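Local coordinates for heme-binding protein A / AI-2 binding protein A (Helicobacter pylori SS1, PDB 6OFQ) that probably serves as the periplasmic substrate-binding protein of an ABC transporter, capturing peptides such as STSA for uptake, at residues 96-101 with 160-165; 315-320 with 355-360. All blocks are in the same frame, centred on the assembly; numbering follows the deposited sequence. Where two conformers were deposited one is given.

Overall arrangement
The two contacts lie on opposite sides of the chain's centre, about 57 Å apart between their centres and about 42 Å between their nearest atoms. They follow one another along the chain: contact 1 is complete before contact 2 begins. Contact 1 sits where the neighbouring inner strands 91-96 and 163-168 of a five-stranded antiparallel sheet end and begin, respectively. Contact 2 brings the last part of helix 308-317 to the start of helix 357-366, beside the mixed sheet that includes strand 497-510. The contacts share no helix, strand or sheet and do not touch, so they tie together separate regions of the binding protein, one in the small antiparallel sheet and one beside the larger mixed sheet.

Contact 1: 96-101 with 160-165; sequences LRKGVY and DDYTIR
Two neighbouring antiparallel strands, 91-96 and 163-168, are joined here at the place where one ends and the other begins, and Leu-96 and Tyr-162 make the join. The amide N of Leu-96 donates to Tyr-162 O at 2.8 Å, a nearly straight bond (167°) whose donor is tilted from the carbonyl plane. A water donates to Leu-96 O at 2.8 Å and, weakly, to the same Tyr-162 O. The second strand is reached through a type I turn from Asp-160 to Thr-163. Within it, Asp-160 OD1 accepts from Tyr-162 N, forming an Asx turn, and from Thr-163 OG1 at 2.7 Å; the two donors approach from opposite faces of the carboxylate. From the loop after strand 91-96, Lys-98 lies across the Tyr-162 side chain at about a right angle. Lys-98 CG stands over the ring in a CH-pi contact, 3.8 Å from the Tyr-162 ring centroid, while the extended side chain carries CE on to Tyr-162 CD2. On the inner side, Leu-96 CD1 meets Ile-164 CG1 at 4.0 Å, and helix 116-127 covers both residues through Ala-116. Tyr-162 O thus has one strong bond, from Leu-96 N, with a weak water beside it; two bonds to Asp-160 OD1 hold the turn; and lysine methylenes cover the ring, a dispersion contact rather than a cation-pi one.

Contact 2: 315-320 with 355-360; sequences NHAINV and YDLKKA
His-316 and Ala-317 bring the last part of helix 308-317 against the start of helix 357-366, and the close packing centres on the alanines. Ala-317 CB meets Ala-360 CB at 3.9 Å, and Leu-357 reaches back with CD2 to the CA and CB of Ala-317; Ile-398 covers both alanines. Beside them, Asp-356 N donates to His-316 O at 2.9 Å, almost straight and in the carbonyl plane. The buried imidazole of His-316 lies between this packed part and the solvent side, and a bond from its ND1 to Glu-354 O helps fix the ring's rotation.

Lys-359 and Tyr-355 form the exposed side. The lysine covers one face of the imidazole with methylenes: Lys-359 CD lies 3.8 Å from the His-316 ring centroid, and Lys-359 CE comes to 3.4 Å from His-316 NE2. The Lys-359 side chain bends at chi4 (94°), turning the ammonium group aside from the straight course of the methylenes. A chi1 of 173° sets the Tyr-355 ring against Asn-319, whose CB sits 3.6 Å from the Tyr-355 ring centroid, with amide and ring planes 28° apart. A water donates to Ala-317 O (2.9 Å from the water oxygen) and also hydrogen-bonds Tyr-355 OH.

Asn-319 caps helix 320-328, its OD1 accepting from Asp-322 N. Asp-356 is the N-cap of helix 357-366: its OD1 accepts from Lys-359 N at 3.0 Å, and its O from Ala-360 N in the first helical turn. Bonding of this N-cap residue to His-316 O joins the two helices in an α/β lobe of a type II periplasmic binding protein.

Contact 1: 96-101 with 160-165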
# COMPACT_ATOMS: atom_id res chain seq x y z
N LEU A 96 -11.29 -18.58 16.12
CA LEU A 96 -11.87 -18.20 14.86
C LEU A 96 -13.37 -18.06 15.04
O LEU A 96 -14.04 -18.81 15.82
CB LEU A 96 -11.49 -19.18 13.77
CG LEU A 96 -10.00 -19.45 13.52
CD1 LEU A 96 -9.86 -20.38 12.36
CD2 LEU A 96 -9.26 -18.13 13.26
N ARG A 97 -13.93 -17.09 14.32
CA ARG A 97 -15.37 -16.87 14.25
C ARG A 97 -16.06 -18.05 13.57
O ARG A 97 -15.56 -18.53 12.53
CB ARG A 97 -15.63 -15.60 13.40
CG ARG A 97 -17.03 -15.00 13.55
CD ARG A 97 -17.07 -13.69 12.76
NE ARG A 97 -16.20 -12.67 13.36
CZ ARG A 97 -16.51 -11.83 14.33
NH1 ARG A 97 -17.68 -11.84 14.97
NH2 ARG A 97 -15.56 -10.99 14.80
N LYS A 98 -17.14 -18.52 14.18
CA LYS A 98 -17.94 -19.62 13.63
C LYS A 98 -19.11 -19.06 12.84
O LYS A 98 -19.60 -17.96 13.08
CB LYS A 98 -18.43 -20.48 14.81
CG LYS A 98 -17.31 -21.14 15.60
CD LYS A 98 -17.94 -22.03 16.67
CE LYS A 98 -16.88 -22.66 17.54
NZ LYS A 98 -17.58 -23.60 18.45
N GLY A 99 -19.57 -19.91 11.95
CA GLY A 99 -20.72 -19.62 11.10
C GLY A 99 -20.51 -18.52 10.08
O GLY A 99 -21.47 -17.89 9.63
N VAL A 100 -19.27 -18.32 9.64
CA VAL A 100 -18.96 -17.37 8.57
C VAL A 100 -18.92 -18.23 7.32
O VAL A 100 -18.25 -19.26 7.25
CB VAL A 100 -17.56 -16.79 8.81
CG1 VAL A 100 -17.12 -15.95 7.61
CG2 VAL A 100 -17.52 -16.03 10.12
N TYR A 101 -19.53 -17.72 6.24
CA TYR A 101 -19.56 -18.41 4.98
C TYR A 101 -18.83 -17.61 3.90
O TYR A 101 -18.95 -16.37 3.88
CB TYR A 101 -21.00 -18.70 4.55
CG TYR A 101 -21.60 -19.76 5.47
CD1 TYR A 101 -21.40 -21.09 5.18
CD2 TYR A 101 -22.26 -19.42 6.64
CE1 TYR A 101 -21.78 -22.11 6.02
CE2 TYR A 101 -22.65 -20.43 7.51
CZ TYR A 101 -22.40 -21.74 7.19
OH TYR A 101 -22.78 -22.78 8.00
N ASP A 160 -7.83 -26.96 16.29
CA ASP A 160 -9.07 -27.62 15.97
C ASP A 160 -9.63 -26.83 14.78
O ASP A 160 -8.92 -25.98 14.24
CB ASP A 160 -10.01 -27.76 17.18
CG ASP A 160 -10.57 -26.48 17.75
OD1 ASP A 160 -10.50 -25.41 17.06
OD2 ASP A 160 -11.18 -26.44 18.88
N ASP A 161 -10.87 -27.06 14.40
CA ASP A 161 -11.36 -26.42 13.20
C ASP A 161 -11.59 -24.92 13.40
O ASP A 161 -11.78 -24.21 12.40
CB ASP A 161 -12.73 -27.01 12.80
CG ASP A 161 -12.64 -28.41 12.26
OD1 ASP A 161 -11.57 -29.00 12.04
OD2 ASP A 161 -13.74 -28.96 12.12
N TYR A 162 -11.52 -24.39 14.62
CA TYR A 162 -11.77 -22.98 14.88
C TYR A 162 -10.67 -22.34 15.72
O TYR A 162 -10.87 -21.32 16.33
CB TYR A 162 -13.14 -22.72 15.52
CG TYR A 162 -14.22 -23.20 14.62
CD1 TYR A 162 -14.58 -22.54 13.44
CD2 TYR A 162 -14.88 -24.39 14.96
CE1 TYR A 162 -15.61 -23.03 12.64
CE2 TYR A 162 -15.92 -24.86 14.17
CZ TYR A 162 -16.25 -24.19 13.02
OH TYR A 162 -17.32 -24.72 12.32
N THR A 163 -9.48 -22.93 15.66
CA THR A 163 -8.34 -22.43 16.48
C THR A 163 -7.03 -22.56 15.71
O THR A 163 -6.62 -23.63 15.29
CB THR A 163 -8.23 -23.19 17.84
OG1 THR A 163 -9.51 -23.28 18.44
CG2 THR A 163 -7.26 -22.45 18.79
N ILE A 164 -6.37 -21.40 15.56
CA ILE A 164 -5.08 -21.31 14.92
C ILE A 164 -4.01 -20.81 15.88
O ILE A 164 -4.22 -19.84 16.58
CB ILE A 164 -5.15 -20.38 13.66
CG1 ILE A 164 -5.93 -21.05 12.49
CG2 ILE A 164 -3.75 -19.98 13.24
CD1 ILE A 164 -5.09 -22.03 11.72
N ARG A 165 -2.88 -21.51 15.93
CA ARG A 165 -1.76 -21.08 16.79
C ARG A 165 -0.51 -20.83 15.96
O ARG A 165 -0.08 -21.70 15.20
CB ARG A 165 -1.43 -22.15 17.84
CG ARG A 165 -0.23 -21.77 18.69
CD ARG A 165 -0.11 -22.66 19.92
NE ARG A 165 -1.16 -22.27 20.89
CZ ARG A 165 -1.57 -23.00 21.94
NH1 ARG A 165 -1.13 -24.22 22.18
NH2 ARG A 165 -2.51 -22.53 22.71
O HOH W 1 -13.42 -20.08 18.24

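Contact 2: 315-320 with 355-360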
# COMPACT_ATOMS: atom_id res chain seq x y z
N ASN A 315 20.16 15.27 -3.98
CA ASN A 315 19.33 15.78 -2.88
C ASN A 315 19.38 17.29 -2.74
O ASN A 315 18.35 17.91 -2.53
CB ASN A 315 19.67 15.10 -1.55
CG ASN A 315 18.95 13.75 -1.32
OD1 ASN A 315 18.04 13.64 -0.46
ND2 ASN A 315 19.44 12.69 -1.90
N HIS A 316 20.56 17.89 -2.90
CA HIS A 316 20.72 19.33 -2.76
C HIS A 316 20.29 20.09 -4.00
O HIS A 316 20.25 21.32 -3.98
CB HIS A 316 22.18 19.69 -2.43
CG HIS A 316 22.64 19.32 -1.05
ND1 HIS A 316 22.14 19.90 0.09
CD2 HIS A 316 23.48 18.34 -0.63
CE1 HIS A 316 22.69 19.34 1.15
NE2 HIS A 316 23.49 18.37 0.74
N ALA A 317 20.06 19.41 -5.12
CA ALA A 317 19.74 20.05 -6.40
C ALA A 317 18.25 20.12 -6.71
O ALA A 317 17.85 20.82 -7.63
CB ALA A 317 20.45 19.38 -7.56
N ILE A 318 17.42 19.53 -5.86
CA ILE A 318 15.97 19.55 -6.08
C ILE A 318 15.30 20.38 -5.01
O ILE A 318 15.41 20.13 -3.81
CB ILE A 318 15.39 18.12 -6.05
CG1 ILE A 318 15.92 17.34 -7.24
CG2 ILE A 318 13.86 18.09 -6.06
CD1 ILE A 318 15.90 15.85 -7.12
N ASN A 319 14.71 21.50 -5.44
CA ASN A 319 14.05 22.37 -4.49
C ASN A 319 12.67 21.91 -4.08
O ASN A 319 11.70 22.02 -4.82
CB ASN A 319 14.00 23.80 -5.06
CG ASN A 319 13.32 24.77 -4.13
OD1 ASN A 319 12.68 24.45 -3.15
ND2 ASN A 319 13.55 26.07 -4.44
N VAL A 320 12.60 21.17 -2.98
CA VAL A 320 11.36 20.50 -2.61
C VAL A 320 10.25 21.48 -2.25
O VAL A 320 9.08 21.22 -2.54
CB VAL A 320 11.58 19.41 -1.51
CG1 VAL A 320 10.24 18.91 -0.98
CG2 VAL A 320 12.43 18.29 -2.06
N TYR A 355 18.31 23.06 -0.15
CA TYR A 355 18.43 23.30 -1.57
C TYR A 355 19.63 24.21 -1.71
O TYR A 355 19.62 25.33 -1.16
CB TYR A 355 17.17 23.99 -2.09
CG TYR A 355 17.31 24.41 -3.50
CD1 TYR A 355 17.52 23.46 -4.50
CD2 TYR A 355 17.24 25.75 -3.87
CE1 TYR A 355 17.62 23.78 -5.82
CE2 TYR A 355 17.35 26.10 -5.21
CZ TYR A 355 17.57 25.12 -6.16
OH TYR A 355 17.71 25.39 -7.52
N ASP A 356 20.61 23.78 -2.50
CA ASP A 356 21.89 24.50 -2.58
C ASP A 356 22.64 24.04 -3.82
O ASP A 356 23.26 22.97 -3.86
CB ASP A 356 22.68 24.30 -1.31
CG ASP A 356 23.96 25.09 -1.26
OD1 ASP A 356 24.43 25.54 -2.33
OD2 ASP A 356 24.44 25.17 -0.10
N LEU A 357 22.43 24.75 -4.92
CA LEU A 357 23.01 24.35 -6.17
C LEU A 357 24.53 24.35 -6.17
O LEU A 357 25.11 23.48 -6.80
CB LEU A 357 22.54 25.27 -7.30
CG LEU A 357 21.10 24.99 -7.71
CD1 LEU A 357 20.81 25.87 -8.93
CD2 LEU A 357 20.96 23.55 -8.18
N LYS A 358 25.14 25.38 -5.56
CA LYS A 358 26.62 25.42 -5.46
C LYS A 358 27.13 24.17 -4.74
O LYS A 358 28.03 23.52 -5.27
CB LYS A 358 27.19 26.66 -4.78
CG LYS A 358 27.15 27.79 -5.79
CD LYS A 358 27.53 29.15 -5.21
CE LYS A 358 27.31 30.25 -6.24
NZ LYS A 358 27.40 31.58 -5.58
N LYS A 359 26.48 23.83 -3.64
CA LYS A 359 26.92 22.61 -2.93
C LYS A 359 26.72 21.37 -3.81
O LYS A 359 27.54 20.45 -3.82
CB LYS A 359 26.13 22.51 -1.63
CG LYS A 359 26.58 21.37 -0.74
CD LYS A 359 25.82 21.47 0.57
CE LYS A 359 26.18 20.28 1.43
NZ LYS A 359 27.29 20.53 2.38
N ALA A 360 25.62 21.29 -4.55
CA ALA A 360 25.36 20.13 -5.37
C ALA A 360 26.43 19.96 -6.42
O ALA A 360 26.92 18.86 -6.69
CB ALA A 360 23.99 20.18 -6.04
O HOH W 2 16.87 23.18 -9.10